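Local coordinates for CELL division control protein 6 (Pyrobaculum aerophilum, PDB 1FNN) that binds ADP and magnesium through an AAA+ ATPase module and is probably involved in regulating DNA replication, at residues D30-N35 / G184-R189; Q221-I226 / R241-I246; E290-L295 / E323-R328. All blocks are in the same frame, centred on the assembly; numbering follows the deposited sequence.

The contacts follow one another along the chain and sample three parts of Cdc6: the nucleotide-binding AAA+ core (interaction 1), the lid (interaction 2) and the C-terminal winged-helix domain (interaction 3). None touches another. Interactions 1 and 2 have centres about 30 Å apart: residues 241-246 meet ADP directly, whereas the side chain of I188 in interaction 1 stays about 11 Å from it. Interaction 3 lies away from the nucleotide site, its centre about 31 Å from that of interaction 2 and about 57 Å from that of interaction 1, on the opposite side of the chain's centre from the latter. All three rest on van der Waals packing, without hydrogen bonds between their segments.

Interaction 1: D30-N35 / G184-R189; sequences DILLGN and GKYVIR
L32 carries the whole contact from the helical side, placing one methyl against Y186 and the other against I188. The aromatic part is the closer: L32 CD2 comes to 3.6 Å from Y186 CD2, meeting the ring obliquely, while L32 CD1 rests 4.1 Å from Y186 CB at the root of the same side chain. In Y186, chi1 (-58°) swings the ring beside the backbone N and chi2 (111°) then brings its CD2 side to the leucine. The aliphatic part is a tip-to-tip meeting of methyls, L32 CD1 and I188 CD1, at 4.1 Å. I188 projects from the strand toward the helix, whereas the CB of its neighbour V187 points away, as expected of alternating residues in an extended chain. Backbone bonds of Y186 and I188 to T48, and of I188 to L50, tie the segment to strand 46-50, whose A47 also touches L32; I188 packs further on Q25, Q28 and L29 of helix 23-38. Helix 23-38 thus packs over the sheet near the outermost strand 187-189, where this lies beside strand 46-50, part of the alpha/beta P-loop NTPase core of an AAA+ protein.

Interaction 2: Q221-I226 / R241-I246; sequences QMIADI and RLAIDI. With ADP (adenosine-5'-diphosphate), chain D.
I223 sets a methyl against a backbone oxygen as well as against side chains: its CG2 lies 3.7 Å from A243 O, in van der Waals touch, and 4.2 Å from A243 CB. The small alanine lets the helices come close, with the CA atoms of I223 and A243 6.4 Å apart. I246 runs alongside I223 in the opposite sense, its CG2 3.9 Å from I223 CG2 and 4.0 Å from I223 CD1. In I223, CG1 lies beside the backbone N (chi1 -60°) and CG2 next to the carbonyl carbon, and both branches meet I246. An alanine at I223 is likely to leave I246 CG2 without its main partner here and open a gap beside A243. I223 also reaches L202, and A243 reaches I198, both of helix 195-209.

Another side of helix 240-256 serves the nucleotide. I244 CD1 lies 3.5 Å from ADP O4', against the ribose, and R241 CB packs 3.8 Å from ADP C5'. R241 turns back to D245, whose OD2 lies in plane at the guanidinium edge, in a long salt bridge (R241 NH1 to D245 OD2, 3.4 Å) whose hydrogen bond is weak and bent; D245 also pairs with R249. Such packing of helices 217-227 and 240-256 belongs to the helical lid of an AAA+ ATPase, here with ADP against one of its helices.

Interaction 3: E290-L295 / E323-R328; sequences EKLFLL and EEYGER
A Schellman motif ends helix 311-324 in the winged-helix domain, and the residues on both sides of its glycine lean on helix 288-304. G326, with positive phi (76°), is the C' residue: G326 N donates to E323 O at 3.0 Å, and E327 N bonds back to the carbonyl oxygen of the residue before E323. The chain turns at G326; Y325 before it meets L292 and L295, and E327 after it meets L292. The Y325 ring takes two leucine methyls, each approaching obliquely: L292 CD2 lies 4.1 Å from Y325 CD1, and L295 CD2 is 3.9 Å from Y325 CE1. L295 crosses the tyrosine at about a right angle, its methyl CD2 also 4.1 Å from Y325 OH. L292 CD1 in turn lies 4.1 Å from E327 CG. In the glutamate, chi1 (-77°) puts CG against the leucine, and the bend at chi2 (-76°) carries the carboxylate away to H289, hydrogen-bonded through OE1. The contact is made by van der Waals packing. Around it, L292 and L295 also pack on V321 of helix 311-324, Y325 touches T381 and I384 of helix 373-387, and F293 lies against Y338 and L339 of helix 332-344.

Interaction 1: D30-N35 / G184-R189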
loop_
_atom_site.group_PDB
_atom_site.type_symbol
_atom_site.label_atom_id
_atom_site.label_comp_id
_atom_site.label_asym_id
_atom_site.label_seq_id
_atom_site.Cartn_x
_atom_site.Cartn_y
_atom_site.Cartn_z
ATOM N N ASP A 30 -3.505 -0.634 -20.644
ATOM C CA ASP A 30 -4.431 -0.541 -21.774
ATOM C C ASP A 30 -3.719 -0.700 -23.116
ATOM O O ASP A 30 -4.076 -1.438 -24.056
ATOM C CB ASP A 30 -5.175 0.791 -21.696
ATOM C CG ASP A 30 -6.284 0.780 -22.757
ATOM O OD1 ASP A 30 -7.334 0.154 -22.609
ATOM O OD2 ASP A 30 -6.120 1.412 -23.812
ATOM N N ILE A 31 -2.574 -0.008 -23.217
ATOM C CA ILE A 31 -1.743 -0.056 -24.422
ATOM C C ILE A 31 -1.249 -1.468 -24.613
ATOM O O ILE A 31 -1.290 -1.987 -25.744
ATOM C CB ILE A 31 -0.584 0.957 -24.311
ATOM C CG1 ILE A 31 -1.121 2.413 -24.535
ATOM C CG2 ILE A 31 0.526 0.627 -25.295
ATOM C CD1 ILE A 31 -0.053 3.386 -24.011
ATOM N N LEU A 32 -0.786 -2.175 -23.553
ATOM C CA LEU A 32 -0.305 -3.514 -23.793
ATOM C C LEU A 32 -1.452 -4.494 -24.171
ATOM O O LEU A 32 -1.253 -5.475 -24.887
ATOM C CB LEU A 32 0.466 -4.086 -22.595
ATOM C CG LEU A 32 1.731 -3.248 -22.249
ATOM C CD1 LEU A 32 2.462 -3.781 -21.025
ATOM C CD2 LEU A 32 2.705 -3.217 -23.427
ATOM N N LEU A 33 -2.604 -4.359 -23.524
ATOM C CA LEU A 33 -3.640 -5.373 -23.642
ATOM C C LEU A 33 -4.879 -5.065 -24.447
ATOM O O LEU A 33 -5.587 -6.015 -24.841
ATOM C CB LEU A 33 -4.157 -5.679 -22.191
ATOM C CG LEU A 33 -3.101 -6.268 -21.252
ATOM C CD1 LEU A 33 -3.707 -6.304 -19.827
ATOM C CD2 LEU A 33 -2.691 -7.668 -21.703
ATOM N N GLY A 34 -5.281 -3.826 -24.616
ATOM C CA GLY A 34 -6.549 -3.460 -25.197
ATOM C C GLY A 34 -6.813 -4.037 -26.584
ATOM O O GLY A 34 -7.964 -4.434 -26.823
ATOM N N ASN A 35 -5.856 -3.906 -27.513
ATOM C CA ASN A 35 -6.093 -4.427 -28.865
ATOM C C ASN A 35 -6.363 -5.932 -28.815
ATOM O O ASN A 35 -7.236 -6.442 -29.509
ATOM C CB ASN A 35 -4.909 -4.132 -29.787
ATOM C CG ASN A 35 -4.908 -2.677 -30.244
ATOM O OD1 ASN A 35 -5.935 -1.997 -30.180
ATOM N ND2 ASN A 35 -3.748 -2.211 -30.703
ATOM N N GLY A 184 10.788 -8.845 -20.344
ATOM C CA GLY A 184 11.520 -7.626 -20.041
ATOM C C GLY A 184 11.156 -6.548 -21.045
ATOM O O GLY A 184 10.784 -6.811 -22.184
ATOM N N LYS A 185 11.060 -5.323 -20.556
ATOM C CA LYS A 185 10.659 -4.187 -21.364
ATOM C C LYS A 185 9.159 -4.117 -21.593
ATOM O O LYS A 185 8.712 -3.328 -22.447
ATOM C CB LYS A 185 11.416 -4.107 -22.692
ATOM C CG LYS A 185 11.639 -2.643 -23.100
ATOM C CD LYS A 185 12.963 -2.526 -23.856
ATOM C CE LYS A 185 13.694 -1.251 -23.460
ATOM N NZ LYS A 185 15.132 -1.308 -23.847
ATOM N N TYR A 186 8.382 -4.995 -20.958
ATOM C CA TYR A 186 6.960 -4.700 -20.810
ATOM C C TYR A 186 6.826 -4.574 -19.279
ATOM O O TYR A 186 6.270 -5.471 -18.665
ATOM C CB TYR A 186 6.017 -5.714 -21.444
ATOM C CG TYR A 186 6.229 -5.925 -22.929
ATOM C CD1 TYR A 186 6.744 -7.107 -23.442
ATOM C CD2 TYR A 186 5.904 -4.909 -23.826
ATOM C CE1 TYR A 186 6.935 -7.287 -24.812
ATOM C CE2 TYR A 186 6.083 -5.058 -25.193
ATOM C CZ TYR A 186 6.599 -6.253 -25.668
ATOM O OH TYR A 186 6.764 -6.372 -27.026
ATOM N N VAL A 187 7.509 -3.622 -18.657
ATOM C CA VAL A 187 7.525 -3.518 -17.200
ATOM C C VAL A 187 6.826 -2.254 -16.774
ATOM O O VAL A 187 7.140 -1.173 -17.264
ATOM C CB VAL A 187 8.929 -3.536 -16.566
ATOM C CG1 VAL A 187 8.873 -3.141 -15.094
ATOM C CG2 VAL A 187 9.562 -4.915 -16.714
ATOM N N ILE A 188 5.804 -2.416 -15.929
ATOM C CA ILE A 188 5.068 -1.232 -15.477
ATOM C C ILE A 188 5.360 -1.082 -13.975
ATOM O O ILE A 188 5.213 -2.076 -13.240
ATOM C CB ILE A 188 3.559 -1.435 -15.712
ATOM C CG1 ILE A 188 3.236 -1.678 -17.204
ATOM C CG2 ILE A 188 2.810 -0.201 -15.200
ATOM C CD1 ILE A 188 1.728 -1.978 -17.388
ATOM N N ARG A 189 5.861 0.077 -13.576
ATOM C CA ARG A 189 6.335 0.295 -12.228
ATOM C C ARG A 189 5.351 1.149 -11.450
ATOM O O ARG A 189 4.734 2.041 -11.981
ATOM C CB ARG A 189 7.704 1.054 -12.219
ATOM C CG ARG A 189 8.753 0.204 -12.955
ATOM C CD ARG A 189 10.196 0.708 -12.811
ATOM N NE ARG A 189 11.090 -0.238 -13.478
ATOM C CZ ARG A 189 11.662 -1.265 -12.861
ATOM N NH1 ARG A 189 11.442 -1.487 -11.570
ATOM N NH2 ARG A 189 12.461 -2.075 -13.547
#

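Interaction 2: Q221-I226 / R241-I246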
loop_
_atom_site.group_PDB
_atom_site.type_symbol
_atom_site.label_atom_id
_atom_site.label_comp_id
_atom_site.label_asym_id
_atom_site.label_seq_id
_atom_site.Cartn_x
_atom_site.Cartn_y
_atom_site.Cartn_z
ATOM N N GLN A 221 -4.828 14.202 6.451
ATOM C CA GLN A 221 -3.423 14.596 6.262
ATOM C C GLN A 221 -2.484 13.952 7.294
ATOM O O GLN A 221 -1.401 13.480 6.918
ATOM C CB GLN A 221 -3.237 16.105 6.280
ATOM C CG GLN A 221 -3.690 16.899 5.073
ATOM C CD GLN A 221 -3.830 18.379 5.384
ATOM O OE1 GLN A 221 -3.907 18.801 6.548
ATOM N NE2 GLN A 221 -3.870 19.214 4.354
ATOM N N MET A 222 -2.972 13.796 8.508
ATOM C CA MET A 222 -2.223 13.112 9.592
ATOM C C MET A 222 -1.887 11.684 9.267
ATOM O O MET A 222 -0.753 11.156 9.409
ATOM C CB MET A 222 -3.057 13.276 10.854
ATOM C CG MET A 222 -2.548 12.581 12.114
ATOM S SD MET A 222 -3.704 12.731 13.494
ATOM C CE MET A 222 -2.933 11.688 14.718
ATOM N N ILE A 223 -2.930 10.961 8.749
ATOM C CA ILE A 223 -2.718 9.579 8.355
ATOM C C ILE A 223 -1.789 9.502 7.148
ATOM O O ILE A 223 -0.921 8.654 7.089
ATOM C CB ILE A 223 -4.078 8.893 7.951
ATOM C CG1 ILE A 223 -5.009 8.934 9.142
ATOM C CG2 ILE A 223 -3.761 7.492 7.436
ATOM C CD1 ILE A 223 -6.425 8.358 8.941
ATOM N N ALA A 224 -1.938 10.429 6.186
ATOM C CA ALA A 224 -1.065 10.458 5.017
ATOM C C ALA A 224 0.403 10.805 5.373
ATOM O O ALA A 224 1.335 10.241 4.815
ATOM C CB ALA A 224 -1.584 11.572 4.096
ATOM N N ASP A 225 0.571 11.596 6.414
ATOM C CA ASP A 225 1.895 11.958 6.939
ATOM C C ASP A 225 2.535 10.770 7.609
ATOM O O ASP A 225 3.756 10.629 7.531
ATOM C CB ASP A 225 1.856 13.157 7.908
ATOM C CG ASP A 225 1.710 14.426 7.084
ATOM O OD1 ASP A 225 2.012 14.310 5.879
ATOM O OD2 ASP A 225 1.316 15.478 7.602
ATOM N N ILE A 226 1.748 9.853 8.171
ATOM C CA ILE A 226 2.301 8.657 8.781
ATOM C C ILE A 226 2.713 7.657 7.713
ATOM O O ILE A 226 3.472 6.736 8.023
ATOM C CB ILE A 226 1.237 7.955 9.661
ATOM C CG1 ILE A 226 0.725 8.820 10.809
ATOM C CG2 ILE A 226 1.743 6.654 10.242
ATOM C CD1 ILE A 226 -0.487 8.156 11.472
ATOM N N ARG A 241 -2.674 0.423 1.298
ATOM C CA ARG A 241 -3.476 -0.508 2.107
ATOM C C ARG A 241 -3.454 -0.054 3.562
ATOM O O ARG A 241 -4.412 -0.097 4.354
ATOM C CB ARG A 241 -2.914 -1.924 1.950
ATOM C CG ARG A 241 -3.832 -2.957 2.602
ATOM C CD ARG A 241 -3.191 -4.295 2.837
ATOM N NE ARG A 241 -2.071 -4.273 3.753
ATOM C CZ ARG A 241 -1.990 -3.990 5.041
ATOM N NH1 ARG A 241 -3.019 -3.638 5.811
ATOM N NH2 ARG A 241 -0.786 -4.065 5.600
ATOM N N LEU A 242 -2.212 0.134 4.040
ATOM C CA LEU A 242 -2.005 0.562 5.436
ATOM C C LEU A 242 -2.731 1.850 5.703
ATOM O O LEU A 242 -3.337 1.959 6.767
ATOM C CB LEU A 242 -0.478 0.765 5.621
ATOM C CG LEU A 242 -0.022 1.258 6.991
ATOM C CD1 LEU A 242 -0.411 0.252 8.057
ATOM C CD2 LEU A 242 1.510 1.511 6.936
ATOM N N ALA A 243 -2.645 2.850 4.818
ATOM C CA ALA A 243 -3.307 4.113 5.053
ATOM C C ALA A 243 -4.812 3.928 5.163
ATOM O O ALA A 243 -5.452 4.471 6.068
ATOM C CB ALA A 243 -2.953 5.167 4.015
ATOM N N ILE A 244 -5.382 3.122 4.250
ATOM C CA ILE A 244 -6.858 2.908 4.333
ATOM C C ILE A 244 -7.232 2.130 5.575
ATOM O O ILE A 244 -8.232 2.352 6.256
ATOM C CB ILE A 244 -7.322 2.176 3.027
ATOM C CG1 ILE A 244 -7.084 3.092 1.820
ATOM C CG2 ILE A 244 -8.797 1.775 3.196
ATOM C CD1 ILE A 244 -7.065 2.402 0.446
ATOM N N ASP A 245 -6.425 1.157 5.980
ATOM C CA ASP A 245 -6.661 0.379 7.183
ATOM C C ASP A 245 -6.643 1.315 8.409
ATOM O O ASP A 245 -7.537 1.251 9.246
ATOM C CB ASP A 245 -5.560 -0.678 7.242
ATOM C CG ASP A 245 -5.544 -1.689 8.348
ATOM O OD1 ASP A 245 -6.503 -1.867 9.097
ATOM O OD2 ASP A 245 -4.546 -2.404 8.559
ATOM N N ILE A 246 -5.704 2.291 8.426
ATOM C CA ILE A 246 -5.684 3.211 9.568
ATOM C C ILE A 246 -6.900 4.102 9.575
ATOM O O ILE A 246 -7.440 4.372 10.659
ATOM C CB ILE A 246 -4.354 4.048 9.576
ATOM C CG1 ILE A 246 -3.205 3.103 9.976
ATOM C CG2 ILE A 246 -4.540 5.233 10.521
ATOM C CD1 ILE A 246 -1.821 3.727 9.621
HETATM P PB ADP D . -0.848 -4.012 -4.255
HETATM O O1B ADP D . -1.190 -5.247 -5.079
HETATM O O2B ADP D . 0.026 -3.106 -4.915
HETATM O O3B ADP D . -0.230 -4.613 -3.078
HETATM P PA ADP D . -3.472 -2.986 -3.889
HETATM O O1A ADP D . -3.888 -3.016 -5.302
HETATM O O2A ADP D . -4.096 -4.070 -3.121
HETATM O O3A ADP D . -1.942 -3.030 -3.777
HETATM O "O5'" ADP D . -3.937 -1.597 -3.155
HETATM C "C5'" ADP D . -3.901 -1.614 -1.739
HETATM C "C4'" ADP D . -5.188 -0.909 -1.267
HETATM O "O4'" ADP D . -5.154 0.421 -1.735
HETATM C "C3'" ADP D . -6.478 -1.500 -1.822
HETATM O "O3'" ADP D . -7.503 -1.295 -0.864
HETATM C "C2'" ADP D . -6.616 -0.693 -3.068
HETATM O "O2'" ADP D . -7.963 -0.652 -3.544
HETATM C "C1'" ADP D . -6.221 0.700 -2.560
HETATM N N9 ADP D . -5.679 1.415 -3.649
HETATM C C8 ADP D . -4.402 1.298 -4.131
HETATM N N7 ADP D . -4.046 2.230 -4.963
HETATM C C5 ADP D . -5.180 3.022 -5.032
HETATM C C6 ADP D . -5.469 4.179 -5.773
HETATM N N6 ADP D . -4.582 4.701 -6.606
HETATM N N1 ADP D . -6.683 4.721 -5.652
HETATM C C2 ADP D . -7.560 4.153 -4.846
HETATM N N3 ADP D . -7.425 3.065 -4.091
HETATM C C4 ADP D . -6.179 2.540 -4.241
#

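Interaction 3: E290-L295 / E323-R328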
loop_
_atom_site.group_PDB
_atom_site.type_symbol
_atom_site.label_atom_id
_atom_site.label_comp_id
_atom_site.label_asym_id
_atom_site.label_seq_id
_atom_site.Cartn_x
_atom_site.Cartn_y
_atom_site.Cartn_z
ATOM N N GLU A 290 16.108 18.369 23.428
ATOM C CA GLU A 290 15.277 17.740 22.395
ATOM C C GLU A 290 14.181 16.902 23.051
ATOM O O GLU A 290 13.053 16.867 22.557
ATOM C CB GLU A 290 16.126 16.884 21.459
ATOM C CG GLU A 290 15.332 16.250 20.293
ATOM C CD GLU A 290 16.232 15.707 19.204
ATOM O OE1 GLU A 290 15.748 14.956 18.327
ATOM O OE2 GLU A 290 17.454 16.006 19.179
ATOM N N LYS A 291 14.463 16.197 24.154
ATOM C CA LYS A 291 13.470 15.567 24.992
ATOM C C LYS A 291 12.458 16.557 25.537
ATOM O O LYS A 291 11.246 16.354 25.480
ATOM C CB LYS A 291 14.005 14.799 26.230
ATOM C CG LYS A 291 14.843 13.568 25.843
ATOM C CD LYS A 291 15.107 12.795 27.128
ATOM C CE LYS A 291 15.697 11.430 26.984
ATOM N NZ LYS A 291 17.148 11.455 26.648
ATOM N N LEU A 292 12.904 17.684 26.073
ATOM C CA LEU A 292 12.064 18.721 26.610
ATOM C C LEU A 292 11.203 19.310 25.479
ATOM O O LEU A 292 10.025 19.582 25.712
ATOM C CB LEU A 292 12.931 19.863 27.241
ATOM C CG LEU A 292 13.676 19.413 28.544
ATOM C CD1 LEU A 292 14.693 20.490 28.969
ATOM C CD2 LEU A 292 12.676 19.160 29.657
ATOM N N PHE A 293 11.804 19.535 24.330
ATOM C CA PHE A 293 11.031 20.062 23.202
ATOM C C PHE A 293 9.983 18.990 22.743
ATOM O O PHE A 293 8.864 19.403 22.489
ATOM C CB PHE A 293 11.979 20.313 22.046
ATOM C CG PHE A 293 11.311 21.101 20.932
ATOM C CD1 PHE A 293 10.687 22.294 21.173
ATOM C CD2 PHE A 293 11.344 20.574 19.645
ATOM C CE1 PHE A 293 10.074 23.015 20.153
ATOM C CE2 PHE A 293 10.732 21.287 18.608
ATOM C CZ PHE A 293 10.104 22.496 18.867
ATOM N N LEU A 294 10.349 17.717 22.721
ATOM C CA LEU A 294 9.355 16.703 22.343
ATOM C C LEU A 294 8.253 16.652 23.380
ATOM O O LEU A 294 7.039 16.735 23.058
ATOM C CB LEU A 294 10.031 15.340 22.175
ATOM C CG LEU A 294 9.068 14.163 21.890
ATOM C CD1 LEU A 294 8.344 14.396 20.551
ATOM C CD2 LEU A 294 9.878 12.873 21.841
ATOM N N LEU A 295 8.636 16.705 24.696
ATOM C CA LEU A 295 7.617 16.846 25.722
ATOM C C LEU A 295 6.733 18.043 25.476
ATOM O O LEU A 295 5.485 17.989 25.660
ATOM C CB LEU A 295 8.195 16.963 27.159
ATOM C CG LEU A 295 7.214 17.072 28.307
ATOM C CD1 LEU A 295 6.158 15.938 28.235
ATOM C CD2 LEU A 295 7.958 16.909 29.643
ATOM N N GLU A 323 10.995 25.867 32.465
ATOM C CA GLU A 323 10.864 26.401 33.802
ATOM C C GLU A 323 10.341 25.427 34.837
ATOM O O GLU A 323 10.962 25.248 35.912
ATOM C CB GLU A 323 9.966 27.656 33.820
ATOM C CG GLU A 323 10.095 28.474 35.101
ATOM C CD GLU A 323 11.555 28.767 35.470
ATOM O OE1 GLU A 323 12.383 29.039 34.565
ATOM O OE2 GLU A 323 11.851 28.711 36.684
ATOM N N GLU A 324 9.427 24.519 34.417
ATOM C CA GLU A 324 9.033 23.450 35.313
ATOM C C GLU A 324 10.215 22.612 35.747
ATOM O O GLU A 324 10.172 22.045 36.861
ATOM C CB GLU A 324 8.101 22.389 34.722
ATOM C CG GLU A 324 6.695 22.796 34.481
ATOM C CD GLU A 324 5.845 21.632 33.941
ATOM O OE1 GLU A 324 6.022 20.433 34.254
ATOM O OE2 GLU A 324 4.975 22.076 33.163
ATOM N N TYR A 325 11.050 22.244 34.780
ATOM C CA TYR A 325 12.135 21.316 35.084
ATOM C C TYR A 325 13.424 22.065 35.530
ATOM O O TYR A 325 14.484 21.447 35.543
ATOM C CB TYR A 325 12.459 20.438 33.870
ATOM C CG TYR A 325 11.454 19.276 33.790
ATOM C CD1 TYR A 325 10.291 19.418 33.040
ATOM C CD2 TYR A 325 11.684 18.098 34.455
ATOM C CE1 TYR A 325 9.370 18.389 32.951
ATOM C CE2 TYR A 325 10.780 17.058 34.383
ATOM C CZ TYR A 325 9.623 17.215 33.626
ATOM O OH TYR A 325 8.738 16.172 33.568
ATOM N N GLY A 326 13.317 23.359 35.734
ATOM C CA GLY A 326 14.445 24.165 36.227
ATOM C C GLY A 326 15.514 24.462 35.200
ATOM O O GLY A 326 16.713 24.549 35.546
ATOM N N GLU A 327 15.136 24.502 33.919
ATOM C CA GLU A 327 16.111 24.611 32.846
ATOM C C GLU A 327 15.898 25.915 32.107
ATOM O O GLU A 327 14.746 26.358 32.019
ATOM C CB GLU A 327 15.959 23.475 31.821
ATOM C CG GLU A 327 16.528 22.140 32.259
ATOM C CD GLU A 327 18.058 22.127 32.159
ATOM O OE1 GLU A 327 18.613 22.771 31.253
ATOM O OE2 GLU A 327 18.681 21.459 32.994
ATOM N N ARG A 328 16.950 26.476 31.510
ATOM C CA ARG A 328 16.747 27.705 30.732
ATOM C C ARG A 328 16.445 27.198 29.311
ATOM O O ARG A 328 17.158 26.286 28.872
ATOM C CB ARG A 328 18.029 28.544 30.619
ATOM C CG ARG A 328 19.033 28.121 31.665
ATOM C CD ARG A 328 19.314 29.102 32.774
ATOM N NE ARG A 328 20.602 29.705 32.558
ATOM C CZ ARG A 328 21.562 30.182 33.319
ATOM N NH1 ARG A 328 21.546 30.216 34.636
ATOM N NH2 ARG A 328 22.634 30.663 32.682
#